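Local coordinates for protein valine-pyruvate aminotransferase (Salmonella typhimurium, PDB 3G7Q) that catalyses the pyridoxal 5'-phosphate-dependent transfer of an amino group between L-valine and pyruvate, giving L-alanine and 3-methyl-2-oxobutanoate, at residues A[115-120]-A[269-274]; A[129-134]-A[179-184]; A[136-141]-A[371-376]; A[184-189]-A[214-219]. One frame throughout, in Å; residues are numbered along the deposited sequence. Where two conformers were deposited one is given.

Interaction 1 (A[115-120]-A[269-274]); sequences FNLFAG and TAIANM
A surface helix-helix contact sets Leu117, on the last turn of helix 107-118, against Ala270, Ile271 and Met274, a selenomethionine, on helix 265-278. Leu117 carries the contact with both of its methyl branches. CD1 lies 3.5 Å from Ala270 CB and comes within 3.4 Å of Met274 CE, both tighter than ordinary carbon-carbon contact. CD2 also sits beside Ala270 CB, at 3.8 Å, and reaches Ile271 CG1 at 4.2 Å. With CG trans to the backbone N (chi1 -167°), the Leu117 branches project across the gap, whose nearest CA atoms, those of Leu117 and Ala270, stay 7.7 Å apart. In this aminotransferase fold helix 107-118 lies on strands 129-132 and 181-187, where Phe115 and Phe118 touch Met183, and helix 265-278 packs beside it. The Met274 chain bends at chi3 (-83°), which turns CE back over Leu117 CB and CD1, while its selenium stays 4.3 Å from Asn116 CB. No hydrogen bond crosses here; Asn116 ND2 bonds to Phe112 O within its own helix. Met274 also touches Tyr113 and Ile271 touches Leu114, so the contact continues back along helix 107-118.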
loop_
_atom_site.group_PDB
_atom_site.type_symbol
_atom_site.label_atom_id
_atom_site.label_comp_id
_atom_site.label_asym_id
_atom_site.label_seq_id
_atom_site.Cartn_x
_atom_site.Cartn_y
_atom_site.Cartn_z
ATOM N N PHE A 115 -11.575 -9.503 -2.371
ATOM C CA PHE A 115 -11.806 -10.282 -3.594
ATOM C C PHE A 115 -10.979 -11.558 -3.570
ATOM O O PHE A 115 -11.483 -12.640 -3.882
ATOM C CB PHE A 115 -11.524 -9.466 -4.878
ATOM C CG PHE A 115 -12.358 -8.190 -5.016
ATOM C CD1 PHE A 115 -13.624 -8.064 -4.439
ATOM C CD2 PHE A 115 -11.896 -7.139 -5.804
ATOM C CE1 PHE A 115 -14.378 -6.891 -4.596
ATOM C CE2 PHE A 115 -12.648 -5.988 -5.968
ATOM C CZ PHE A 115 -13.893 -5.866 -5.363
ATOM N N ASN A 116 -9.720 -11.447 -3.168
ATOM C CA ASN A 116 -8.868 -12.624 -3.026
ATOM C C ASN A 116 -9.322 -13.598 -1.960
ATOM O O ASN A 116 -9.142 -14.797 -2.105
ATOM C CB ASN A 116 -7.421 -12.220 -2.721
ATOM C CG ASN A 116 -6.662 -11.846 -3.963
ATOM O OD1 ASN A 116 -6.264 -12.722 -4.734
ATOM N ND2 ASN A 116 -6.448 -10.548 -4.170
ATOM N N LEU A 117 -9.898 -13.085 -0.881
ATOM C CA LEU A 117 -10.316 -13.935 0.230
ATOM C C LEU A 117 -11.625 -14.687 -0.056
ATOM O O LEU A 117 -11.770 -15.839 0.338
ATOM C CB LEU A 117 -10.459 -13.067 1.484
ATOM C CG LEU A 117 -10.596 -13.712 2.852
ATOM C CD1 LEU A 117 -9.344 -14.505 3.190
ATOM C CD2 LEU A 117 -10.853 -12.644 3.915
ATOM N N PHE A 118 -12.563 -14.051 -0.753
ATOM C CA PHE A 118 -13.876 -14.652 -0.999
ATOM C C PHE A 118 -14.227 -15.020 -2.453
ATOM O O PHE A 118 -15.185 -15.757 -2.658
ATOM C CB PHE A 118 -14.980 -13.723 -0.449
ATOM C CG PHE A 118 -14.902 -13.500 1.039
ATOM C CD1 PHE A 118 -15.385 -14.448 1.918
ATOM C CD2 PHE A 118 -14.369 -12.333 1.551
ATOM C CE1 PHE A 118 -15.315 -14.258 3.288
ATOM C CE2 PHE A 118 -14.297 -12.125 2.904
ATOM C CZ PHE A 118 -14.773 -13.093 3.780
ATOM N N ALA A 119 -13.506 -14.493 -3.439
ATOM C CA ALA A 119 -13.795 -14.763 -4.847
ATOM C C ALA A 119 -12.611 -15.499 -5.484
ATOM O O ALA A 119 -11.573 -15.679 -4.851
ATOM C CB ALA A 119 -14.099 -13.477 -5.599
ATOM N N GLY A 120 -12.771 -15.930 -6.731
ATOM C CA GLY A 120 -11.707 -16.665 -7.435
ATOM C C GLY A 120 -11.839 -18.163 -7.307
ATOM O O GLY A 120 -12.863 -18.651 -6.834
ATOM N N THR A 269 -8.479 -11.602 10.825
ATOM C CA THR A 269 -7.275 -12.424 10.915
ATOM C C THR A 269 -6.764 -12.810 9.516
ATOM O O THR A 269 -5.577 -12.676 9.237
ATOM C CB THR A 269 -7.536 -13.665 11.727
ATOM O OG1 THR A 269 -7.875 -13.292 13.070
ATOM C CG2 THR A 269 -6.283 -14.551 11.753
ATOM N N ALA A 270 -7.663 -13.255 8.640
ATOM C CA ALA A 270 -7.296 -13.630 7.273
ATOM C C ALA A 270 -6.709 -12.442 6.514
ATOM O O ALA A 270 -5.731 -12.583 5.766
ATOM C CB ALA A 270 -8.507 -14.196 6.534
ATOM N N ILE A 271 -7.302 -11.271 6.710
ATOM C CA ILE A 271 -6.812 -10.047 6.091
ATOM C C ILE A 271 -5.439 -9.671 6.663
ATOM O O ILE A 271 -4.587 -9.120 5.952
ATOM C CB ILE A 271 -7.791 -8.885 6.290
ATOM C CG1 ILE A 271 -9.091 -9.144 5.530
ATOM C CG2 ILE A 271 -7.189 -7.589 5.780
ATOM C CD1 ILE A 271 -10.171 -8.163 5.877
ATOM N N ALA A 272 -5.237 -9.975 7.947
ATOM C CA ALA A 272 -3.980 -9.704 8.630
ATOM C C ALA A 272 -2.835 -10.349 7.870
ATOM O O ALA A 272 -1.861 -9.680 7.501
ATOM C CB ALA A 272 -4.025 -10.235 10.065
ATOM N N ASN A 273 -2.988 -11.650 7.636
ATOM C CA ASN A 273 -2.019 -12.459 6.911
ATOM C C ASN A 273 -1.648 -11.844 5.558
ATOM O O ASN A 273 -0.488 -11.531 5.303
ATOM C CB ASN A 273 -2.568 -13.882 6.723
ATOM C CG ASN A 273 -2.892 -14.568 8.050
ATOM O OD1 ASN A 273 -2.547 -14.062 9.123
ATOM N ND2 ASN A 273 -3.566 -15.715 7.983
HETATM N N MSE A 274 -2.647 -11.645 4.710
HETATM C CA MSE A 274 -2.429 -11.054 3.385
HETATM C C MSE A 274 -1.640 -9.733 3.409
HETATM O O MSE A 274 -0.632 -9.604 2.708
HETATM C CB MSE A 274 -3.769 -10.872 2.665
HETATM C CG MSE A 274 -4.347 -12.189 2.173
HETATM SE SE MSE A 274 -6.086 -11.973 1.352
HETATM C CE MSE A 274 -7.105 -11.968 2.960
#

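Interaction 2 (A[129-134]-A[179-184]); sequences KVLFPL and EETGMI
Val130, side by side with Met183 across two neighbouring strands, also puts CG1 over one face of the Phe132 ring, 3.8 Å above its plane and offset toward the rim; Phe151 meets the Phe132 ring edge-to-face. Strands 129-132 and 181-187 are parallel neighbours in the mixed seven-stranded sheet of the aminotransferase fold, and a beta bulge interrupts their pairing. Lys129 grips two peptides: its N donates to Glu180 O (2.7 Å) and its O accepts from Gly182 N (2.7 Å), this donor lying in the carbonyl plane. The next bond, from Leu131 N to Met183 O (2.9 Å), is almost straight, with an N-H...O angle of 175°. Two residues of strand 129-132 thus span three on strand 181-187, the extra one absorbed around Gly182, whose backbone takes near-helical angles. After the bulge Leu131 O pairs with Cys185 N, and Ile184 CA makes a CA-H...O contact with it at 3.4 Å.

Side chains divide between the two faces. Val130 and Met183, a selenomethionine, lie under helix 107-118, where both touch Phe115. Met183 CG, wedged between its backbone N and carbonyl carbon (chi1 48°), packs on Val130 CG2 at 3.9 Å, and the bend at chi3 brings CE to Val130 CG1. The other face carries Lys129, Leu131, Thr181 and Ile184. Thr181 CG2 meets Leu131 CB, while Thr181 OG1 accepts from Gly178 N. Farther along, the Pro133 and Ile184 side chains cross at about a right angle, with Pro133 CG 3.6 Å from Ile184 CG2.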
loop_
_atom_site.group_PDB
_atom_site.type_symbol
_atom_site.label_atom_id
_atom_site.label_comp_id
_atom_site.label_asym_id
_atom_site.label_seq_id
_atom_site.Cartn_x
_atom_site.Cartn_y
_atom_site.Cartn_z
ATOM N N LYS A 129 -17.708 -15.742 -7.479
ATOM C CA LYS A 129 -17.773 -14.405 -8.062
ATOM C C LYS A 129 -18.214 -13.342 -7.049
ATOM O O LYS A 129 -18.732 -13.655 -5.981
ATOM C CB LYS A 129 -18.708 -14.399 -9.266
ATOM C CG LYS A 129 -18.276 -15.370 -10.350
ATOM C CD LYS A 129 -18.946 -15.056 -11.665
ATOM C CE LYS A 129 -18.530 -16.042 -12.755
ATOM N NZ LYS A 129 -18.976 -15.552 -14.095
ATOM N N VAL A 130 -17.934 -12.097 -7.390
ATOM C CA VAL A 130 -18.363 -10.947 -6.598
ATOM C C VAL A 130 -19.632 -10.446 -7.264
ATOM O O VAL A 130 -19.634 -10.146 -8.456
ATOM C CB VAL A 130 -17.317 -9.826 -6.596
ATOM C CG1 VAL A 130 -17.862 -8.567 -5.897
ATOM C CG2 VAL A 130 -16.006 -10.291 -5.956
ATOM N N LEU A 131 -20.714 -10.382 -6.499
ATOM C CA LEU A 131 -21.983 -9.850 -7.010
ATOM C C LEU A 131 -22.200 -8.387 -6.568
ATOM O O LEU A 131 -22.116 -8.091 -5.377
ATOM C CB LEU A 131 -23.140 -10.714 -6.509
ATOM C CG LEU A 131 -24.550 -10.178 -6.824
ATOM C CD1 LEU A 131 -24.751 -10.041 -8.326
ATOM C CD2 LEU A 131 -25.637 -11.069 -6.182
ATOM N N PHE A 132 -22.455 -7.504 -7.539
ATOM C CA PHE A 132 -22.842 -6.126 -7.323
ATOM C C PHE A 132 -24.349 -6.109 -7.575
ATOM O O PHE A 132 -24.797 -6.075 -8.719
ATOM C CB PHE A 132 -22.114 -5.157 -8.252
ATOM C CG PHE A 132 -20.636 -5.165 -8.081
ATOM C CD1 PHE A 132 -20.052 -4.633 -6.946
ATOM C CD2 PHE A 132 -19.812 -5.714 -9.057
ATOM C CE1 PHE A 132 -18.697 -4.646 -6.774
ATOM C CE2 PHE A 132 -18.437 -5.731 -8.886
ATOM C CZ PHE A 132 -17.878 -5.199 -7.740
ATOM N N PRO A 133 -25.159 -6.169 -6.503
ATOM C CA PRO A 133 -26.609 -6.224 -6.742
ATOM C C PRO A 133 -27.224 -4.915 -7.205
ATOM O O PRO A 133 -28.375 -4.899 -7.650
ATOM C CB PRO A 133 -27.181 -6.639 -5.373
ATOM C CG PRO A 133 -26.172 -6.236 -4.395
ATOM C CD PRO A 133 -24.828 -6.217 -5.067
ATOM N N LEU A 134 -26.465 -3.834 -7.117
ATOM C CA LEU A 134 -26.950 -2.547 -7.568
ATOM C C LEU A 134 -25.833 -1.838 -8.367
ATOM O O LEU A 134 -25.183 -0.938 -7.879
ATOM C CB LEU A 134 -27.478 -1.715 -6.393
ATOM C CG LEU A 134 -28.307 -0.410 -6.596
ATOM C CD1 LEU A 134 -29.366 -0.546 -7.601
ATOM C CD2 LEU A 134 -28.923 0.004 -5.291
ATOM N N GLU A 179 -24.595 -20.750 -5.539
ATOM C CA GLU A 179 -23.451 -21.408 -4.952
ATOM C C GLU A 179 -22.151 -20.767 -5.417
ATOM O O GLU A 179 -21.168 -20.819 -4.696
ATOM C CB GLU A 179 -23.458 -22.912 -5.307
ATOM N N GLU A 180 -22.151 -20.166 -6.608
ATOM C CA GLU A 180 -20.961 -19.511 -7.152
ATOM C C GLU A 180 -20.743 -18.054 -6.695
ATOM O O GLU A 180 -19.773 -17.432 -7.118
ATOM C CB GLU A 180 -20.966 -19.546 -8.692
ATOM C CG GLU A 180 -21.877 -18.533 -9.433
ATOM C CD GLU A 180 -23.372 -18.840 -9.338
ATOM O OE1 GLU A 180 -24.160 -18.093 -9.957
ATOM O OE2 GLU A 180 -23.763 -19.816 -8.657
ATOM N N THR A 181 -21.655 -17.499 -5.894
ATOM C CA THR A 181 -21.492 -16.146 -5.383
ATOM C C THR A 181 -20.630 -16.212 -4.141
ATOM O O THR A 181 -20.992 -16.876 -3.170
ATOM C CB THR A 181 -22.840 -15.527 -5.012
ATOM O OG1 THR A 181 -23.724 -15.618 -6.134
ATOM C CG2 THR A 181 -22.672 -14.046 -4.599
ATOM N N GLY A 182 -19.494 -15.530 -4.166
ATOM C CA GLY A 182 -18.584 -15.526 -3.030
ATOM C C GLY A 182 -18.844 -14.396 -2.041
ATOM O O GLY A 182 -18.553 -14.533 -0.861
HETATM N N MSE A 183 -19.368 -13.279 -2.535
HETATM C CA MSE A 183 -19.670 -12.119 -1.706
HETATM C C MSE A 183 -20.573 -11.169 -2.451
HETATM O O MSE A 183 -20.617 -11.177 -3.685
HETATM C CB MSE A 183 -18.394 -11.379 -1.276
HETATM C CG MSE A 183 -17.393 -11.097 -2.370
HETATM SE SE MSE A 183 -15.891 -9.966 -1.711
HETATM C CE MSE A 183 -16.555 -8.466 -2.028
ATOM N N ILE A 184 -21.279 -10.349 -1.674
ATOM C CA ILE A 184 -22.197 -9.349 -2.190
ATOM C C ILE A 184 -21.561 -8.012 -1.828
ATOM O O ILE A 184 -21.199 -7.800 -0.676
ATOM C CB ILE A 184 -23.574 -9.478 -1.554
ATOM C CG1 ILE A 184 -24.142 -10.883 -1.809
ATOM C CG2 ILE A 184 -24.493 -8.380 -2.081
ATOM C CD1 ILE A 184 -25.555 -11.146 -1.222
#

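Interaction 3 (A[136-141]-A[371-376]); sequences PEYIGY and HYFFPG. With EDO (1,2-ethanediol), chain F.
Aromatic stacking is led by Tyr141 and Phe373, whose rings form an offset stack with centroids 4.3 Å apart and planes inclined at 27°. Phe373 CZ lies over the centre of one Tyr141 face; Tyr141 CG is trans to the backbone N (chi1 162°), which carries it to the rim of the Phe373 ring. A CH-pi contact follows: Pro136 CB stands over a face of the Phe374 ring, 3.8 Å from its centroid and 19° off the normal.

Among the apolar contacts, Tyr372 CB reaches the edge of the Tyr141 ring, 3.3 Å from CD1, and Pro136 CB meets Phe373 CB at 3.6 Å. Gly140 has no side chain, and Pro375 CG therefore comes within 3.7 Å of Gly140 CA.

Polar links are few. Glu137 N donates to Phe373 O over a long 3.3 Å, in the carbonyl plane, and Tyr141 CA makes a bent CA-H...O contact with Tyr372 O. Tyr372 OH shares a 2.7 Å hydrogen bond with O1 of 1,2-ethanediol, probably from the crystallisation liquor, which is also hydrogen-bonded to Gly16 O.

The contact joins the short helix 138-142 and the loop leading into it to the loop between strands 368-369 and 387-391 of the six-stranded sheet. Leu20 of helix 17-25 touches both Tyr141 and Tyr372. With one long hydrogen bond across the segments, this loop-to-helix contact rests mainly on ring faces and close apolar fit.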
loop_
_atom_site.group_PDB
_atom_site.type_symbol
_atom_site.label_atom_id
_atom_site.label_comp_id
_atom_site.label_asym_id
_atom_site.label_seq_id
_atom_site.Cartn_x
_atom_site.Cartn_y
_atom_site.Cartn_z
ATOM N N PRO A 136 -24.711 0.859 -11.226
ATOM C CA PRO A 136 -23.261 0.954 -11.327
ATOM C C PRO A 136 -22.529 1.157 -9.996
ATOM O O PRO A 136 -23.055 1.774 -9.062
ATOM C CB PRO A 136 -23.058 2.180 -12.225
ATOM C CG PRO A 136 -24.207 3.028 -11.906
ATOM C CD PRO A 136 -25.356 2.136 -11.569
ATOM N N GLU A 137 -21.317 0.625 -9.948
ATOM C CA GLU A 137 -20.422 0.705 -8.807
ATOM C C GLU A 137 -19.060 1.123 -9.319
ATOM O O GLU A 137 -18.722 0.870 -10.474
ATOM C CB GLU A 137 -20.304 -0.661 -8.125
ATOM C CG GLU A 137 -21.456 -1.028 -7.211
ATOM C CD GLU A 137 -21.466 -0.231 -5.900
ATOM O OE1 GLU A 137 -20.523 0.545 -5.654
ATOM O OE2 GLU A 137 -22.429 -0.378 -5.127
ATOM N N TYR A 138 -18.290 1.788 -8.476
ATOM C CA TYR A 138 -16.940 2.192 -8.829
ATOM C C TYR A 138 -15.905 1.068 -8.742
ATOM O O TYR A 138 -15.084 0.924 -9.638
ATOM C CB TYR A 138 -16.495 3.360 -7.946
ATOM C CG TYR A 138 -15.009 3.609 -8.015
ATOM C CD1 TYR A 138 -14.450 4.205 -9.130
ATOM C CD2 TYR A 138 -14.166 3.235 -6.976
ATOM C CE1 TYR A 138 -13.084 4.432 -9.223
ATOM C CE2 TYR A 138 -12.786 3.450 -7.059
ATOM C CZ TYR A 138 -12.255 4.053 -8.190
ATOM O OH TYR A 138 -10.895 4.280 -8.324
ATOM N N ILE A 139 -15.909 0.266 -7.692
ATOM C CA ILE A 139 -14.825 -0.753 -7.604
ATOM C C ILE A 139 -14.736 -1.657 -8.861
ATOM O O ILE A 139 -13.630 -2.041 -9.295
ATOM C CB ILE A 139 -14.878 -1.574 -6.273
ATOM C CG1 ILE A 139 -13.574 -2.381 -6.105
ATOM C CG2 ILE A 139 -16.130 -2.438 -6.205
ATOM C CD1 ILE A 139 -12.293 -1.510 -6.084
ATOM N N GLY A 140 -15.886 -1.965 -9.461
ATOM C CA GLY A 140 -15.909 -2.689 -10.737
ATOM C C GLY A 140 -15.142 -1.901 -11.804
ATOM O O GLY A 140 -14.350 -2.474 -12.564
ATOM N N TYR A 141 -15.377 -0.586 -11.862
ATOM C CA TYR A 141 -14.638 0.300 -12.779
ATOM C C TYR A 141 -13.142 0.364 -12.457
ATOM O O TYR A 141 -12.315 0.217 -13.350
ATOM C CB TYR A 141 -15.243 1.708 -12.756
ATOM C CG TYR A 141 -14.395 2.856 -13.292
ATOM C CD1 TYR A 141 -14.242 3.066 -14.643
ATOM C CD2 TYR A 141 -13.831 3.782 -12.429
ATOM C CE1 TYR A 141 -13.495 4.142 -15.132
ATOM C CE2 TYR A 141 -13.095 4.877 -12.894
ATOM C CZ TYR A 141 -12.927 5.050 -14.245
ATOM O OH TYR A 141 -12.191 6.122 -14.712
ATOM N N HIS A 371 -20.210 3.683 -19.182
ATOM C CA HIS A 371 -20.183 2.248 -19.449
ATOM C C HIS A 371 -19.175 1.508 -18.618
ATOM O O HIS A 371 -19.372 0.340 -18.303
ATOM C CB HIS A 371 -19.914 1.996 -20.932
ATOM C CG HIS A 371 -19.867 0.548 -21.304
ATOM N ND1 HIS A 371 -20.962 -0.291 -21.202
ATOM C CD2 HIS A 371 -18.866 -0.198 -21.827
ATOM C CE1 HIS A 371 -20.621 -1.498 -21.613
ATOM N NE2 HIS A 371 -19.361 -1.466 -22.015
ATOM N N TYR A 372 -18.128 2.205 -18.216
ATOM C CA TYR A 372 -17.070 1.600 -17.471
ATOM C C TYR A 372 -17.439 1.196 -16.043
ATOM O O TYR A 372 -16.713 0.412 -15.437
ATOM C CB TYR A 372 -15.838 2.515 -17.524
ATOM C CG TYR A 372 -15.396 2.813 -18.958
ATOM C CD1 TYR A 372 -15.166 1.777 -19.874
ATOM C CD2 TYR A 372 -15.185 4.113 -19.390
ATOM C CE1 TYR A 372 -14.775 2.040 -21.189
ATOM C CE2 TYR A 372 -14.781 4.383 -20.699
ATOM C CZ TYR A 372 -14.582 3.351 -21.596
ATOM O OH TYR A 372 -14.167 3.625 -22.901
ATOM N N PHE A 373 -18.585 1.664 -15.527
ATOM C CA PHE A 373 -19.034 1.321 -14.181
ATOM C C PHE A 373 -20.016 0.142 -14.098
ATOM O O PHE A 373 -20.656 -0.044 -13.060
ATOM C CB PHE A 373 -19.673 2.558 -13.528
ATOM C CG PHE A 373 -18.746 3.732 -13.422
ATOM C CD1 PHE A 373 -18.651 4.664 -14.442
ATOM C CD2 PHE A 373 -17.951 3.909 -12.294
ATOM C CE1 PHE A 373 -17.789 5.767 -14.341
ATOM C CE2 PHE A 373 -17.090 4.996 -12.197
ATOM C CZ PHE A 373 -17.013 5.925 -13.230
ATOM N N PHE A 374 -20.175 -0.602 -15.187
ATOM C CA PHE A 374 -21.105 -1.725 -15.248
ATOM C C PHE A 374 -20.457 -3.027 -15.706
ATOM O O PHE A 374 -21.012 -3.728 -16.532
ATOM C CB PHE A 374 -22.212 -1.440 -16.251
ATOM C CG PHE A 374 -23.102 -0.303 -15.900
ATOM C CD1 PHE A 374 -22.833 0.969 -16.366
ATOM C CD2 PHE A 374 -24.271 -0.521 -15.203
ATOM C CE1 PHE A 374 -23.670 2.003 -16.076
ATOM C CE2 PHE A 374 -25.119 0.523 -14.915
ATOM C CZ PHE A 374 -24.821 1.791 -15.363
ATOM N N PRO A 375 -19.306 -3.383 -15.166
ATOM C CA PRO A 375 -18.759 -4.644 -15.685
ATOM C C PRO A 375 -19.544 -5.866 -15.219
ATOM O O PRO A 375 -20.082 -5.890 -14.116
ATOM C CB PRO A 375 -17.358 -4.685 -15.078
ATOM C CG PRO A 375 -17.525 -3.964 -13.773
ATOM C CD PRO A 375 -18.464 -2.813 -14.103
ATOM N N GLY A 376 -19.612 -6.871 -16.074
ATOM C CA GLY A 376 -20.239 -8.126 -15.716
ATOM C C GLY A 376 -21.753 -8.198 -15.747
ATOM O O GLY A 376 -22.317 -9.032 -15.050
HETATM C C1 EDO F . -12.867 6.673 -22.760
HETATM O O1 EDO F . -13.802 6.164 -23.725
HETATM C C2 EDO F . -11.528 6.998 -23.426
HETATM O O2 EDO F . -10.906 5.817 -23.954
#

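Interaction 4 (A[184-189]-A[214-219]); sequences ICVSRP and IPLVID
From Ile184 to Arg188 the backbone pairs in parallel with Pro215 to Asp219 through five hydrogen bonds, the segment axes 4.5 Å apart and inclined by 20°. Ile184 N donates to Pro215 O and Ile184 O accepts from Val217 N (2.8 Å); Val186 N donates to Val217 O and Val186 O accepts from Asp219 N. Arg188 N closes the series on Asp219 O at 2.9 Å, tilted from the carbonyl plane. Ile184 CG1 crosses Ile214 at about a right angle, 3.7 Å from its CD1, while CG2 meets Leu216 CD1. Val186 and Ile218 run side by side; chi1 of -63° places Val186 CG2 between its backbone N and carbonyl carbon, 4.0 Å from Ile218 CG1.

These strands belong to a beta-alpha-beta unit in which helix 199-211 makes the crossover and covers the face of Ile184, Val186 and Leu216. On the other face Cys185, Val217 and Asp219 touch Phe111 of helix 107-118, and Ser187 CB packs on Asp219 CB at 3.8 Å. Asp219 OD1 accepts from Ala221 N. Arg188 is extended, its guanidinium held by a salt bridge to Asp199 and by carbonyls of Ile197 and Arg235. A water donates to both Pro189 O, after a cis peptide, and Asp219 O (3.0 Å).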
loop_
_atom_site.group_PDB
_atom_site.type_symbol
_atom_site.label_atom_id
_atom_site.label_comp_id
_atom_site.label_asym_id
_atom_site.label_seq_id
_atom_site.Cartn_x
_atom_site.Cartn_y
_atom_site.Cartn_z
ATOM N N ILE A 184 -21.279 -10.349 -1.674
ATOM C CA ILE A 184 -22.197 -9.349 -2.190
ATOM C C ILE A 184 -21.561 -8.012 -1.828
ATOM O O ILE A 184 -21.199 -7.800 -0.676
ATOM C CB ILE A 184 -23.574 -9.478 -1.554
ATOM C CG1 ILE A 184 -24.142 -10.883 -1.809
ATOM C CG2 ILE A 184 -24.493 -8.380 -2.081
ATOM C CD1 ILE A 184 -25.555 -11.146 -1.222
ATOM N N CYS A 185 -21.437 -7.121 -2.803
ATOM C CA CYS A 185 -20.742 -5.864 -2.578
ATOM C C CYS A 185 -21.555 -4.644 -2.988
ATOM O O CYS A 185 -22.037 -4.577 -4.109
ATOM C CB CYS A 185 -19.438 -5.897 -3.362
ATOM S SG CYS A 185 -18.349 -4.535 -2.984
ATOM N N VAL A 186 -21.693 -3.679 -2.079
ATOM C CA VAL A 186 -22.411 -2.439 -2.336
ATOM C C VAL A 186 -21.609 -1.300 -1.698
ATOM O O VAL A 186 -20.724 -1.532 -0.886
ATOM C CB VAL A 186 -23.838 -2.431 -1.754
ATOM C CG1 VAL A 186 -24.698 -3.482 -2.385
ATOM C CG2 VAL A 186 -23.807 -2.604 -0.231
ATOM N N SER A 187 -21.880 -0.075 -2.107
ATOM C CA SER A 187 -21.267 1.106 -1.482
ATOM C C SER A 187 -22.442 1.939 -0.992
ATOM O O SER A 187 -23.569 1.764 -1.485
ATOM C CB SER A 187 -20.388 1.876 -2.460
ATOM O OG SER A 187 -21.140 2.235 -3.616
ATOM N N ARG A 188 -22.213 2.823 -0.010
ATOM C CA ARG A 188 -23.293 3.640 0.528
ATOM C C ARG A 188 -22.762 4.831 1.299
ATOM O O ARG A 188 -22.245 4.656 2.404
ATOM C CB ARG A 188 -24.165 2.800 1.476
ATOM C CG ARG A 188 -25.504 3.386 1.840
ATOM C CD ARG A 188 -26.161 2.535 2.912
ATOM N NE ARG A 188 -27.597 2.721 2.985
ATOM C CZ ARG A 188 -28.335 2.586 4.094
ATOM N NH1 ARG A 188 -27.765 2.330 5.270
ATOM N NH2 ARG A 188 -29.640 2.747 4.052
ATOM N N PRO A 189 -22.834 6.047 0.729
ATOM C CA PRO A 189 -23.283 6.443 -0.621
ATOM C C PRO A 189 -22.343 5.925 -1.688
ATOM O O PRO A 189 -21.184 5.587 -1.419
ATOM C CB PRO A 189 -23.219 7.970 -0.609
ATOM C CG PRO A 189 -23.139 8.359 0.863
ATOM C CD PRO A 189 -22.446 7.210 1.540
ATOM N N ILE A 214 -22.591 -15.956 2.922
ATOM C CA ILE A 214 -21.554 -15.157 2.274
ATOM C C ILE A 214 -21.617 -13.759 2.867
ATOM O O ILE A 214 -22.685 -13.336 3.321
ATOM C CB ILE A 214 -21.712 -15.110 0.747
ATOM C CG1 ILE A 214 -23.072 -14.529 0.347
ATOM C CG2 ILE A 214 -21.506 -16.516 0.148
ATOM C CD1 ILE A 214 -23.256 -14.437 -1.134
ATOM N N PRO A 215 -20.472 -13.052 2.892
ATOM C CA PRO A 215 -20.475 -11.712 3.476
ATOM C C PRO A 215 -21.157 -10.647 2.641
ATOM O O PRO A 215 -21.188 -10.737 1.404
ATOM C CB PRO A 215 -18.986 -11.348 3.542
ATOM C CG PRO A 215 -18.337 -12.187 2.475
ATOM C CD PRO A 215 -19.134 -13.454 2.413
ATOM N N LEU A 216 -21.672 -9.637 3.328
ATOM C CA LEU A 216 -22.192 -8.436 2.680
ATOM C C LEU A 216 -21.148 -7.372 2.922
ATOM O O LEU A 216 -20.904 -7.009 4.055
ATOM C CB LEU A 216 -23.517 -7.990 3.274
ATOM C CG LEU A 216 -24.093 -6.665 2.771
ATOM C CD1 LEU A 216 -24.223 -6.657 1.240
ATOM C CD2 LEU A 216 -25.446 -6.355 3.494
ATOM N N VAL A 217 -20.531 -6.889 1.847
ATOM C CA VAL A 217 -19.454 -5.926 1.936
ATOM C C VAL A 217 -20.035 -4.563 1.599
ATOM O O VAL A 217 -20.680 -4.410 0.557
ATOM C CB VAL A 217 -18.304 -6.296 0.964
ATOM C CG1 VAL A 217 -17.144 -5.329 1.120
ATOM C CG2 VAL A 217 -17.823 -7.737 1.217
ATOM N N ILE A 218 -19.835 -3.591 2.490
ATOM C CA ILE A 218 -20.344 -2.226 2.311
ATOM C C ILE A 218 -19.198 -1.213 2.325
ATOM O O ILE A 218 -18.478 -1.078 3.314
ATOM C CB ILE A 218 -21.372 -1.821 3.393
ATOM C CG1 ILE A 218 -22.477 -2.878 3.508
ATOM C CG2 ILE A 218 -21.941 -0.429 3.067
ATOM C CD1 ILE A 218 -23.474 -2.679 4.701
ATOM N N ASP A 219 -19.010 -0.533 1.206
ATOM C CA ASP A 219 -18.006 0.495 1.105
ATOM C C ASP A 219 -18.622 1.806 1.630
ATOM O O ASP A 219 -19.531 2.360 1.002
ATOM C CB ASP A 219 -17.547 0.663 -0.321
ATOM C CG ASP A 219 -16.356 1.604 -0.426
ATOM O OD1 ASP A 219 -15.985 2.224 0.594
ATOM O OD2 ASP A 219 -15.779 1.675 -1.519
HETATM O O HOH W 1 -19.367 5.336 0.564
#

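Interactions 2 and 4 are buried and share strand 181-187: each pairs it with one of its two neighbours in the seven-stranded sheet, and Ile184 serves both. Their chemistry is mainly backbone hydrogen bonding, bulged in interaction 2 and regular in interaction 4. Interaction 1 lies at the surface, about 15 Å from interaction 2 between centres, and has no hydrogen bond across it; helix 107-118 ties it to the sheet through Phe115 on Val130 and Phe118 on Pro215. Interaction 3 is partly buried and predominantly aromatic. Its segment 136-141 follows strand 129-132 in the chain, and Ile139 packs against both Phe132 and Phe115. Glu137 and Ser187 tie it to interaction 4 by a side-chain hydrogen bond.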